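Local structure of copper-containing nitrite reductase (Hyphomicrobium denitrificans 1NES1, 6TFD) at residues V208-K213 with T247-K252; T67-L72 with S100-F105. The protein probably reduces nitrite to nitric oxide with electrons taken from cytochrome c, working as a copper-containing homotrimer. All blocks are in the same frame, centred on the assembly; numbering follows the deposited sequence.

Contact 1 (V208-K213 with T247-K252)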
ATOM      1  N   VAL A 208      40.295 -42.821  14.088  1.00 57.33           N
ATOM      2  CA  VAL A 208      40.198 -41.405  14.550  1.00 57.07           C
ATOM      3  C   VAL A 208      39.541 -41.391  15.933  1.00 56.12           C
ATOM      4  O   VAL A 208      38.428 -41.971  16.062  1.00 53.72           O
ATOM      5  CB  VAL A 208      39.430 -40.535  13.542  1.00 60.26           C
ATOM      6  CG1 VAL A 208      39.258 -39.115  14.052  1.00 58.18           C
ATOM      7  CG2 VAL A 208      40.116 -40.546  12.183  1.00 63.25           C
ATOM      8  N   GLU A 209      40.248 -40.818  16.920  1.00 54.84           N
ATOM      9  CA  GLU A 209      39.747 -40.529  18.295  1.00 58.11           C
ATOM     10  C   GLU A 209      39.387 -39.039  18.321  1.00 54.31           C
ATOM     11  O   GLU A 209      40.313 -38.209  18.467  1.00 52.27           O
ATOM     12  CB  GLU A 209      40.786 -40.903  19.365  1.00 56.07           C
ATOM     13  CG  GLU A 209      40.331 -40.709  20.812  1.00 59.02           C
ATOM     14  CD  GLU A 209      41.415 -40.919  21.870  1.00 63.60           C
ATOM     15  OE1 GLU A 209      41.425 -40.208  22.891  1.00 62.92           O
ATOM     16  OE2 GLU A 209      42.252 -41.806  21.683  1.00 72.15           O
ATOM     17  N   LEU A 210      38.101 -38.719  18.148  1.00 49.50           N
ATOM     18  CA  LEU A 210      37.624 -37.314  18.055  1.00 52.50           C
ATOM     19  C   LEU A 210      37.118 -36.821  19.410  1.00 49.70           C
ATOM     20  O   LEU A 210      36.209 -37.463  19.953  1.00 53.30           O
ATOM     21  CB  LEU A 210      36.497 -37.212  17.034  1.00 53.29           C
ATOM     22  CG  LEU A 210      35.943 -35.803  16.927  1.00 54.87           C
ATOM     23  CD1 LEU A 210      36.810 -34.982  16.004  1.00 61.64           C
ATOM     24  CD2 LEU A 210      34.520 -35.821  16.448  1.00 61.75           C
ATOM     25  N   HIS A 211      37.656 -35.696  19.881  1.00 48.30           N
ATOM     26  CA  HIS A 211      37.179 -34.929  21.062  1.00 51.77           C
ATOM     27  C   HIS A 211      36.498 -33.631  20.596  1.00 52.54           C
ATOM     28  O   HIS A 211      37.215 -32.747  20.082  1.00 50.23           O
ATOM     29  CB  HIS A 211      38.364 -34.654  21.996  1.00 54.87           C
ATOM     30  CG  HIS A 211      38.902 -35.895  22.618  1.00 63.02           C
ATOM     31  ND1 HIS A 211      38.551 -36.280  23.897  1.00 65.77           N
ATOM     32  CD2 HIS A 211      39.705 -36.870  22.127  1.00 61.43           C
ATOM     33  CE1 HIS A 211      39.125 -37.438  24.173  1.00 63.12           C
ATOM     34  NE2 HIS A 211      39.832 -37.821  23.103  1.00 60.50           N
ATOM     35  N   LEU A 212      35.173 -33.511  20.763  1.00 50.07           N
ATOM     36  CA  LEU A 212      34.436 -32.246  20.479  1.00 52.82           C
ATOM     37  C   LEU A 212      34.058 -31.564  21.802  1.00 53.11           C
ATOM     38  O   LEU A 212      33.223 -32.135  22.573  1.00 50.01           O
ATOM     39  CB  LEU A 212      33.195 -32.521  19.619  1.00 50.03           C
ATOM     40  CG  LEU A 212      32.658 -31.309  18.847  1.00 49.54           C
ATOM     41  CD1 LEU A 212      31.783 -31.738  17.689  1.00 47.67           C
ATOM     42  CD2 LEU A 212      31.870 -30.365  19.747  1.00 55.79           C
ATOM     43  N   LYS A 213      34.641 -30.389  22.042  1.00 48.35           N
ATOM     44  CA  LYS A 213      34.323 -29.512  23.196  1.00 53.64           C
ATOM     45  C   LYS A 213      33.415 -28.397  22.684  1.00 53.14           C
ATOM     46  O   LYS A 213      33.781 -27.781  21.663  1.00 51.07           O
ATOM     47  CB  LYS A 213      35.581 -28.868  23.785  1.00 62.27           C
ATOM     48  CG  LYS A 213      36.444 -29.732  24.701  1.00 68.72           C
ATOM     49  CD  LYS A 213      37.707 -28.995  25.189  1.00 78.78           C
ATOM     50  CE  LYS A 213      37.897 -29.007  26.694  1.00 88.86           C
ATOM     51  NZ  LYS A 213      38.697 -30.173  27.137  1.00 91.09           N
ATOM     52  N   THR A 247      32.103 -34.271  24.085  1.00 53.88           N
ATOM     53  CA  THR A 247      31.819 -35.652  23.593  1.00 50.97           C
ATOM     54  C   THR A 247      33.089 -36.237  22.964  1.00 50.34           C
ATOM     55  O   THR A 247      33.972 -35.455  22.488  1.00 45.12           O
ATOM     56  CB  THR A 247      30.602 -35.751  22.657  1.00 51.28           C
ATOM     57  OG1 THR A 247      30.669 -34.816  21.574  1.00 54.46           O
ATOM     58  CG2 THR A 247      29.302 -35.588  23.416  1.00 49.45           C
ATOM     59  N   VAL A 248      33.181 -37.569  23.006  1.00 52.38           N
ATOM     60  CA  VAL A 248      34.299 -38.374  22.438  1.00 52.52           C
ATOM     61  C   VAL A 248      33.692 -39.506  21.610  1.00 49.21           C
ATOM     62  O   VAL A 248      32.778 -40.180  22.101  1.00 48.83           O
ATOM     63  CB  VAL A 248      35.232 -38.894  23.547  1.00 52.20           C
ATOM     64  CG1 VAL A 248      36.403 -39.673  22.973  1.00 56.88           C
ATOM     65  CG2 VAL A 248      35.742 -37.761  24.422  1.00 46.40           C
ATOM     66  N   VAL A 249      34.159 -39.660  20.374  1.00 53.11           N
ATOM     67  CA  VAL A 249      33.751 -40.766  19.455  1.00 57.47           C
ATOM     68  C   VAL A 249      34.990 -41.330  18.735  1.00 52.62           C
ATOM     69  O   VAL A 249      35.898 -40.532  18.330  1.00 49.49           O
ATOM     70  CB  VAL A 249      32.694 -40.275  18.447  1.00 57.86           C
ATOM     71  CG1 VAL A 249      33.278 -39.204  17.522  1.00 55.89           C
ATOM     72  CG2 VAL A 249      32.064 -41.427  17.657  1.00 53.24           C
ATOM     73  N   THR A 250      35.003 -42.651  18.536  1.00 51.71           N
ATOM     74  CA  THR A 250      36.051 -43.373  17.773  1.00 51.64           C
ATOM     75  C   THR A 250      35.430 -43.896  16.485  1.00 53.50           C
ATOM     76  O   THR A 250      34.302 -44.445  16.556  1.00 56.50           O
ATOM     77  CB  THR A 250      36.692 -44.466  18.624  1.00 50.78           C
ATOM     78  OG1 THR A 250      37.353 -43.754  19.668  1.00 52.17           O
ATOM     79  CG2 THR A 250      37.683 -45.321  17.869  1.00 54.77           C
ATOM     80  N   PHE A 251      36.109 -43.689  15.355  1.00 51.30           N
ATOM     81  CA  PHE A 251      35.636 -44.207  14.046  1.00 51.95           C
ATOM     82  C   PHE A 251      36.842 -44.539  13.152  1.00 51.50           C
ATOM     83  O   PHE A 251      37.913 -43.896  13.283  1.00 50.20           O
ATOM     84  CB  PHE A 251      34.608 -43.244  13.439  1.00 52.13           C
ATOM     85  CG  PHE A 251      35.166 -41.965  12.865  1.00 51.04           C
ATOM     86  CD1 PHE A 251      35.668 -41.931  11.568  1.00 52.44           C
ATOM     87  CD2 PHE A 251      35.167 -40.793  13.608  1.00 51.40           C
ATOM     88  CE1 PHE A 251      36.193 -40.762  11.036  1.00 46.44           C
ATOM     89  CE2 PHE A 251      35.673 -39.620  13.064  1.00 50.57           C
ATOM     90  CZ  PHE A 251      36.183 -39.610  11.780  1.00 46.30           C
ATOM     91  N   LYS A 252      36.673 -45.571  12.315  1.00 52.35           N
ATOM     92  CA  LYS A 252      37.659 -46.023  11.309  1.00 56.47           C
ATOM     93  C   LYS A 252      37.409 -45.263  10.009  1.00 52.94           C
ATOM     94  O   LYS A 252      36.237 -45.174   9.600  1.00 55.54           O
ATOM     95  CB  LYS A 252      37.559 -47.536  11.121  1.00 67.59           C
ATOM     96  CG  LYS A 252      37.883 -48.333  12.380  1.00 78.02           C
ATOM     97  CD  LYS A 252      38.142 -49.810  12.155  1.00 84.50           C
ATOM     98  CE  LYS A 252      38.719 -50.474  13.387  1.00 91.47           C
ATOM     99  NZ  LYS A 252      39.435 -51.727  13.053  1.00 93.29           N
TER
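From the Val208-Phe251 pair to the Leu212-Thr247 pair, residues 208-213 and 247-252 run antiparallel, at 158° with axes 4.8 Å apart, and are laced by six backbone hydrogen bonds. They are neighbouring strands in a mixed sheet of a cupredoxin (Greek-key beta-sandwich) domain; strand 166-181 covers the other edge of 208-213. The hydrogen-bonded pairs turn Val208, Leu210, Leu212, Val249 and Phe251 to the face that holds the core. There the Phe251 ring, its CG set between backbone N and carbonyl carbon (chi1 74°), swings back over its cross-strand neighbour, and Val208 CB lies over the ring face, off toward the rim, 4.0 Å from the centroid. Val208 CG1 follows the rim to Phe251 CE2 at 3.8 Å. Leu210 and Val249 lie side by side, CD2 of the leucine 3.8 Å from CG1 of the valine. Leu212 extends this face toward the copper ligand His222.

The other face carries Glu209, His211, Val248 and Thr250. Both Val248 methyls lie on one side of the imidazole plane: CG1 over the face of His211, 4.0 Å from the centroid, CG2 out beside His211 ND1, 3.2 Å away. A weak hydrogen bond ties that nitrogen to Glu246. Thr250 OG1 bonds to Gly446 O of the second subunit, where a strand of that chain continues the sheet past Thr250 and Phe251. At the other ring nitrogen, His211 NE2 donates an almost straight 2.9 Å bond (178°) to Glu209 OE1, in the ring plane and on the anti lone pair of that oxygen.

Contact 2 (T67-L72 with S100-F105); sequences TVQINL and SSTFSF
Residues 67-72 and 100-105 pair as antiparallel strands at 167°, 4.7 Å between axes, along the edge of a sheet in the plastocyanin/azurin-like cupredoxin domain. Six backbone hydrogen bonds join Val68 with Phe105, Ile70 with Phe103 and Leu72 with Ser101. On the core-facing side, flat rings alternate with branched aliphatic bumps. Phe103 and Phe105 each hold CG between backbone N and carbonyl carbon (chi1 70° and 60°), which lays the rings back against residues 67-72. Val68 presses CB against the Phe105 face, 4.0 Å from the ring centroid, with its CG1 at 3.6 Å from Phe105 CZ near the rim. Ile70 CB lies over the Phe103 face with a larger offset, 4.3 Å from the centroid, and its CG2 is 3.8 Å from Phe103 CE1. The long arm of Ile70 fills the notch between the two rings: CD1 touches Phe103 CZ and also approaches the edge of Phe105, 4.1 Å from its CE1. Leu72 continues the row beside the copper ligand His80.

The opposite face is polar, and it meets the third subunit: Ser104 OG bonds to Pro266 O of that chain, while Tyr318 of the same chain packs on Asn71 and Thr102 and shares a weak hydrogen bond with Gln69 NE2. Thr102 is the bump here, its CB and CG2 close to Asn71 OD1. The Asn71 amide is gripped at both ends, ND2 bonding to Thr33 OG1 on the adjoining strand. An alanine at Asn71 is likely to deprive Thr33 OG1 of its ND2 partner, leave Gln69 NE2 with only the weak Tyr318 bond among those described, and open a gap beside Thr102. Gln69, extended to its amide, donates from NE2 to a lone pair of Asn71 OD1 at 3.0 Å, in the carbonyl plane.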
ATOM      1  N   THR A  67      39.686   0.530 -10.561  1.00 56.53           N
ATOM      2  CA  THR A  67      38.652   0.282 -11.589  1.00 54.50           C
ATOM      3  C   THR A  67      37.305   0.620 -10.952  1.00 50.25           C
ATOM      4  O   THR A  67      37.006   0.089  -9.843  1.00 44.97           O
ATOM      5  CB  THR A  67      38.742  -1.154 -12.113  1.00 57.88           C
ATOM      6  OG1 THR A  67      40.046  -1.324 -12.655  1.00 55.49           O
ATOM      7  CG2 THR A  67      37.732  -1.446 -13.199  1.00 69.07           C
ATOM      8  N   VAL A  68      36.539   1.486 -11.616  1.00 50.80           N
ATOM      9  CA  VAL A  68      35.271   2.076 -11.095  1.00 48.23           C
ATOM     10  C   VAL A  68      34.141   1.503 -11.940  1.00 48.05           C
ATOM     11  O   VAL A  68      34.246   1.575 -13.185  1.00 47.42           O
ATOM     12  CB  VAL A  68      35.319   3.615 -11.147  1.00 49.43           C
ATOM     13  CG1 VAL A  68      34.003   4.260 -10.743  1.00 49.65           C
ATOM     14  CG2 VAL A  68      36.451   4.139 -10.276  1.00 51.27           C
ATOM     15  N   GLN A  69      33.160   0.891 -11.275  1.00 45.69           N
ATOM     16  CA  GLN A  69      31.914   0.364 -11.888  1.00 46.60           C
ATOM     17  C   GLN A  69      30.783   1.206 -11.311  1.00 46.22           C
ATOM     18  O   GLN A  69      30.734   1.356 -10.060  1.00 46.03           O
ATOM     19  CB  GLN A  69      31.729  -1.121 -11.568  1.00 49.07           C
ATOM     20  CG  GLN A  69      30.586  -1.799 -12.318  1.00 53.54           C
ATOM     21  CD  GLN A  69      30.244  -3.180 -11.788  1.00 53.85           C
ATOM     22  OE1 GLN A  69      31.117  -4.010 -11.552  1.00 55.84           O
ATOM     23  NE2 GLN A  69      28.958  -3.452 -11.613  1.00 49.94           N
ATOM     24  N   ILE A  70      29.980   1.812 -12.184  1.00 46.90           N
ATOM     25  CA  ILE A  70      28.796   2.617 -11.781  1.00 46.95           C
ATOM     26  C   ILE A  70      27.570   1.938 -12.385  1.00 44.48           C
ATOM     27  O   ILE A  70      27.556   1.740 -13.617  1.00 44.30           O
ATOM     28  CB  ILE A  70      28.926   4.082 -12.237  1.00 51.93           C
ATOM     29  CG1 ILE A  70      30.059   4.804 -11.505  1.00 51.83           C
ATOM     30  CG2 ILE A  70      27.598   4.828 -12.078  1.00 54.45           C
ATOM     31  CD1 ILE A  70      30.386   6.167 -12.093  1.00 52.90           C
ATOM     32  N   ASN A  71      26.605   1.597 -11.536  1.00 42.88           N
ATOM     33  CA  ASN A  71      25.303   1.013 -11.940  1.00 44.41           C
ATOM     34  C   ASN A  71      24.216   2.097 -11.887  1.00 47.67           C
ATOM     35  O   ASN A  71      23.829   2.502 -10.754  1.00 48.88           O
ATOM     36  CB  ASN A  71      24.930  -0.145 -11.020  1.00 42.93           C
ATOM     37  CG  ASN A  71      26.044  -1.153 -10.860  1.00 45.29           C
ATOM     38  OD1 ASN A  71      26.641  -1.608 -11.844  1.00 41.50           O
ATOM     39  ND2 ASN A  71      26.303  -1.519  -9.615  1.00 44.46           N
ATOM     40  N   LEU A  72      23.698   2.515 -13.047  1.00 44.79           N
ATOM     41  CA  LEU A  72      22.530   3.432 -13.119  1.00 45.29           C
ATOM     42  C   LEU A  72      21.212   2.644 -13.204  1.00 44.16           C
ATOM     43  O   LEU A  72      21.033   1.862 -14.159  1.00 45.24           O
ATOM     44  CB  LEU A  72      22.664   4.360 -14.330  1.00 45.42           C
ATOM     45  CG  LEU A  72      21.588   5.438 -14.405  1.00 42.42           C
ATOM     46  CD1 LEU A  72      21.687   6.368 -13.208  1.00 42.98           C
ATOM     47  CD2 LEU A  72      21.694   6.222 -15.699  1.00 44.62           C
ATOM     48  N   SER A 100      18.173  -0.276 -16.405  1.00 43.24           N
ATOM     49  CA  SER A 100      19.527  -0.241 -15.807  1.00 42.11           C
ATOM     50  C   SER A 100      20.577  -0.277 -16.924  1.00 44.27           C
ATOM     51  O   SER A 100      20.299  -0.865 -17.976  1.00 45.69           O
ATOM     52  CB  SER A 100      19.690  -1.397 -14.866  1.00 41.30           C
ATOM     53  OG  SER A 100      18.598  -1.492 -13.965  1.00 39.46           O
ATOM     54  N   SER A 101      21.706   0.403 -16.707  1.00 47.32           N
ATOM     55  CA  SER A 101      22.924   0.406 -17.558  1.00 44.72           C
ATOM     56  C   SER A 101      24.127   0.534 -16.627  1.00 45.81           C
ATOM     57  O   SER A 101      24.081   1.395 -15.729  1.00 51.85           O
ATOM     58  CB  SER A 101      22.865   1.522 -18.578  1.00 48.10           C
ATOM     59  OG  SER A 101      23.968   1.520 -19.472  1.00 41.49           O
ATOM     60  N   THR A 102      25.134  -0.331 -16.751  1.00 49.72           N
ATOM     61  CA  THR A 102      26.375  -0.208 -15.942  1.00 48.80           C
ATOM     62  C   THR A 102      27.547   0.002 -16.897  1.00 46.84           C
ATOM     63  O   THR A 102      27.489  -0.483 -18.062  1.00 48.68           O
ATOM     64  CB  THR A 102      26.574  -1.341 -14.919  1.00 51.12           C
ATOM     65  OG1 THR A 102      27.704  -2.133 -15.273  1.00 61.79           O
ATOM     66  CG2 THR A 102      25.377  -2.242 -14.750  1.00 47.86           C
ATOM     67  N   PHE A 103      28.511   0.792 -16.429  1.00 46.00           N
ATOM     68  CA  PHE A 103      29.748   1.168 -17.160  1.00 50.28           C
ATOM     69  C   PHE A 103      30.922   1.200 -16.169  1.00 44.45           C
ATOM     70  O   PHE A 103      30.714   1.255 -14.924  1.00 45.35           O
ATOM     71  CB  PHE A 103      29.561   2.477 -17.939  1.00 51.45           C
ATOM     72  CG  PHE A 103      29.430   3.746 -17.129  1.00 55.51           C
ATOM     73  CD1 PHE A 103      28.223   4.101 -16.538  1.00 61.24           C
ATOM     74  CD2 PHE A 103      30.498   4.618 -16.998  1.00 52.10           C
ATOM     75  CE1 PHE A 103      28.101   5.278 -15.813  1.00 60.12           C
ATOM     76  CE2 PHE A 103      30.372   5.792 -16.274  1.00 50.68           C
ATOM     77  CZ  PHE A 103      29.175   6.125 -15.694  1.00 56.53           C
ATOM     78  N   SER A 104      32.133   1.123 -16.712  1.00 44.25           N
ATOM     79  CA  SER A 104      33.388   1.102 -15.929  1.00 48.58           C
ATOM     80  C   SER A 104      34.499   1.845 -16.666  1.00 52.28           C
ATOM     81  O   SER A 104      34.400   2.066 -17.906  1.00 53.94           O
ATOM     82  CB  SER A 104      33.807  -0.309 -15.615  1.00 49.67           C
ATOM     83  OG  SER A 104      33.814  -1.098 -16.793  1.00 52.14           O
ATOM     84  N   PHE A 105      35.540   2.160 -15.901  1.00 51.50           N
ATOM     85  CA  PHE A 105      36.742   2.905 -16.343  1.00 53.61           C
ATOM     86  C   PHE A 105      37.801   2.762 -15.246  1.00 51.62           C
ATOM     87  O   PHE A 105      37.454   2.365 -14.115  1.00 49.68           O
ATOM     88  CB  PHE A 105      36.394   4.369 -16.661  1.00 56.83           C
ATOM     89  CG  PHE A 105      35.829   5.162 -15.505  1.00 54.46           C
ATOM     90  CD1 PHE A 105      34.477   5.127 -15.213  1.00 55.71           C
ATOM     91  CD2 PHE A 105      36.650   5.927 -14.697  1.00 51.08           C
ATOM     92  CE1 PHE A 105      33.963   5.821 -14.125  1.00 60.92           C
ATOM     93  CE2 PHE A 105      36.141   6.614 -13.605  1.00 57.56           C
ATOM     94  CZ  PHE A 105      34.794   6.568 -13.323  1.00 59.92           C
TER

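Overall arrangement
Contact 2 comes first along the chain and closes before contact 1 opens. Their centres are about 52 Å apart and their nearest atoms about 40 Å, on opposite sides of the chain's centre. They share no sheet: contact 2 pairs strands 67-73 and 100-106 in the plastocyanin/azurin-like region, contact 1 pairs 207-214 and 246-252 in the multicopper oxidase region. The scheme is alike, an antiparallel pair including the sheet's outermost strand within the chain: the side chain of Leu72 lies about 7 Å from one copper ion, that of Leu212 about 8 Å from another. Each meets a different neighbouring subunit, so both domains help build the assembly; in contact 1 a strand of that subunit carries the sheet on.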